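DUTPase (Staphylococcus phage 11, PDB 4GV8) hydrolyses dUTP to dUMP and pyrophosphate as a trimeric, jelly-roll dUTPase of a staphylococcal phage. Local coordinates at residues V58-S63 against I75-I80. Residues are numbered along the deposited sequence; the frame is centred on the assembly and turned at random.
With DUP (2'-deoxyuridine 5'-alpha,beta-imido-triphosphate), chain J.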
loop_
_atom_site.group_PDB
_atom_site.type_symbol
_atom_site.label_atom_id
_atom_site.label_comp_id
_atom_site.label_asym_id
_atom_site.label_seq_id
_atom_site.Cartn_x
_atom_site.Cartn_y
_atom_site.Cartn_z
ATOM N N VAL B 58 11.000 -10.670 5.773
ATOM C CA VAL B 58 10.722 -9.244 5.849
ATOM C C VAL B 58 9.429 -9.034 6.658
ATOM O O VAL B 58 8.474 -9.861 6.585
ATOM C CB VAL B 58 10.592 -8.608 4.479
ATOM C CG1 VAL B 58 9.281 -9.074 3.735
ATOM C CG2 VAL B 58 10.691 -7.105 4.622
ATOM N N GLY B 59 9.444 -7.992 7.481
ATOM C CA GLY B 59 8.258 -7.607 8.173
ATOM C C GLY B 59 7.539 -6.550 7.332
ATOM O O GLY B 59 8.139 -5.666 6.694
ATOM N N LEU B 60 6.234 -6.646 7.330
ATOM C CA LEU B 60 5.365 -5.659 6.691
ATOM C C LEU B 60 4.528 -5.025 7.772
ATOM O O LEU B 60 3.632 -5.659 8.369
ATOM C CB LEU B 60 4.481 -6.344 5.680
ATOM C CG LEU B 60 5.237 -7.092 4.567
ATOM C CD1 LEU B 60 4.180 -7.900 3.807
ATOM C CD2 LEU B 60 6.045 -6.114 3.688
ATOM N N LEU B 61 4.856 -3.778 8.053
ATOM C CA LEU B 61 4.175 -3.036 9.060
ATOM C C LEU B 61 3.043 -2.272 8.349
ATOM O O LEU B 61 3.277 -1.328 7.585
ATOM C CB LEU B 61 5.177 -2.091 9.762
ATOM C CG LEU B 61 4.659 -1.179 10.863
ATOM C CD1 LEU B 61 4.106 -2.013 12.002
ATOM C CD2 LEU B 61 5.761 -0.209 11.297
ATOM N N THR B 62 1.813 -2.676 8.638
ATOM C CA THR B 62 0.724 -2.458 7.726
ATOM C C THR B 62 -0.593 -2.131 8.429
ATOM O O THR B 62 -0.778 -2.315 9.646
ATOM C CB THR B 62 0.623 -3.716 6.801
ATOM O OG1 THR B 62 -0.071 -3.356 5.590
ATOM C CG2 THR B 62 0.015 -4.918 7.510
ATOM N N SER B 63 -1.506 -1.606 7.657
ATOM C CA SER B 63 -2.790 -1.133 8.181
ATOM C C SER B 63 -3.679 -2.290 8.689
ATOM O O SER B 63 -3.528 -3.454 8.260
ATOM C CB SER B 63 -3.546 -0.395 7.061
ATOM O OG SER B 63 -3.982 -1.340 6.022
ATOM N N ILE B 75 -1.924 4.509 6.557
ATOM C CA ILE B 75 -0.635 4.016 6.880
ATOM C C ILE B 75 0.034 3.462 5.611
ATOM O O ILE B 75 -0.516 2.550 4.956
ATOM C CB ILE B 75 -0.689 2.905 7.992
ATOM C CG1 ILE B 75 -1.273 3.506 9.306
ATOM C CG2 ILE B 75 0.687 2.203 8.149
ATOM C CD1 ILE B 75 -1.698 2.486 10.355
ATOM N N GLU B 76 1.237 3.981 5.328
ATOM C CA GLU B 76 2.093 3.436 4.291
ATOM C C GLU B 76 2.795 2.232 4.897
ATOM O O GLU B 76 3.559 2.339 5.880
ATOM C CB GLU B 76 3.113 4.457 3.808
ATOM C CG GLU B 76 4.069 3.839 2.776
ATOM C CD GLU B 76 3.421 3.622 1.399
ATOM O OE1 GLU B 76 4.132 3.199 0.477
ATOM O OE2 GLU B 76 2.207 3.881 1.214
ATOM N N THR B 77 2.525 1.080 4.330
ATOM C CA THR B 77 3.189 -0.182 4.707
ATOM C C THR B 77 4.728 -0.034 4.707
ATOM O O THR B 77 5.355 0.407 3.736
ATOM C CB THR B 77 2.680 -1.346 3.794
ATOM O OG1 THR B 77 1.257 -1.535 4.021
ATOM C CG2 THR B 77 3.399 -2.671 4.029
ATOM N N GLY B 78 5.287 -0.355 5.857
ATOM C CA GLY B 78 6.710 -0.312 6.095
ATOM C C GLY B 78 7.309 -1.665 5.900
ATOM O O GLY B 78 6.785 -2.679 6.371
ATOM N N LYS B 79 8.415 -1.678 5.178
ATOM C CA LYS B 79 9.204 -2.903 4.986
ATOM C C LYS B 79 10.273 -2.886 6.061
ATOM O O LYS B 79 11.142 -2.001 6.089
ATOM C CB LYS B 79 9.787 -2.947 3.574
ATOM C CG LYS B 79 8.736 -3.207 2.491
ATOM C CD LYS B 79 7.555 -2.203 2.287
ATOM C CE LYS B 79 8.019 -0.826 1.773
ATOM N NZ LYS B 79 6.901 0.099 1.426
ATOM N N ILE B 80 10.185 -3.843 6.969
ATOM C CA ILE B 80 11.086 -3.923 8.126
ATOM C C ILE B 80 12.182 -4.984 7.824
ATOM O O ILE B 80 11.871 -6.178 7.741
ATOM C CB ILE B 80 10.323 -4.310 9.452
ATOM C CG1 ILE B 80 9.015 -3.512 9.611
ATOM C CG2 ILE B 80 11.250 -4.190 10.689
ATOM C CD1 ILE B 80 9.150 -1.977 9.511
HETATM O O4 DUP J . 7.072 2.248 7.995
HETATM C C4 DUP J . 8.341 1.950 8.378
HETATM C C5 DUP J . 9.315 1.627 7.448
HETATM C C6 DUP J . 10.564 1.311 7.860
HETATM N N3 DUP J . 8.679 1.865 9.675
HETATM C C2 DUP J . 9.950 1.616 10.066
HETATM O O2 DUP J . 10.215 1.658 11.375
HETATM N N1 DUP J . 10.910 1.331 9.164
HETATM C "C1'" DUP J . 12.288 1.010 9.557
HETATM C "C2'" DUP J . 12.570 -0.492 9.435
HETATM C "C3'" DUP J . 13.409 -0.610 8.164
HETATM O "O3'" DUP J . 14.250 -1.760 8.199
HETATM O "O4'" DUP J . 13.245 1.670 8.675
HETATM C "C4'" DUP J . 14.149 0.725 8.060
HETATM C "C5'" DUP J . 14.517 1.125 6.631
HETATM O "O5'" DUP J . 13.397 1.065 5.711
HETATM P PA DUP J . 13.529 1.731 4.273
HETATM O O1A DUP J . 14.653 0.987 3.611
HETATM O O2A DUP J . 12.051 1.601 3.768
HETATM N N3A DUP J . 13.889 3.386 4.446
HETATM P PB DUP J . 15.140 4.158 3.586
HETATM O O1B DUP J . 15.561 3.299 2.399
HETATM O O2B DUP J . 14.621 5.569 3.286
HETATM O O3B DUP J . 16.313 4.196 4.760
HETATM P PG DUP J . 17.710 3.354 4.793
HETATM O O2G DUP J . 18.681 4.248 4.072
HETATM O O1G DUP J . 17.463 2.006 4.102
HETATM O O3G DUP J . 17.974 3.101 6.261
HETATM O O HOH W 1 -0.577 -0.025 5.193
#
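Two threonines meet through different first torsions: Thr62 holds OG1 trans to its backbone N (chi1 -158°), whereas Thr77 sets OG1 beside its own N (chi1 -63°), and the two side chains end up lying side by side. The Thr62 hydroxyl donates to Thr77 OG1 at 2.7 Å. Thr77 OG1 in turn donates to a water that also takes the N-H of Ser63 and donates a hydrogen bond to Ile75 O, bridging the strands where their direct pairing stops. Thr62 OG1 itself receives Lys79 NZ of the third subunit. From Leu61 to Gly59 the pairing is regular antiparallel: Leu61 N reaches Gly78 O at 2.8 Å and Gly78 N returns to Leu61 O, then Gly59 and Ile80 exchange two nearly straight bonds. These are neighbouring strands of the jelly roll, with strand 133-141 along the other edge of 58-63. On the face carrying Leu61 and Ile80, Leu61 CB lies 4.0 Å from Ile80 CD1, and both side chains line the pocket that holds the dUTP analogue, to which the second and third subunits also contribute. Ile80 CD1 rests 3.7 Å from DUP C2, while Leu61 CD2 comes to 3.9 Å from DUP N3. Gly78 presents bare backbone, so uracil O4 comes within 3.2 Å of its CA. On the reverse face Leu60 CD2 touches Lys79 CG at 4.1 Å. The lysine chain, bent at chi2 and chi3, doubles back so that NZ donates to Thr77 O at 2.8 Å, and the same amine also bonds Thr62 OG1 and Ser63 OG of the second subunit.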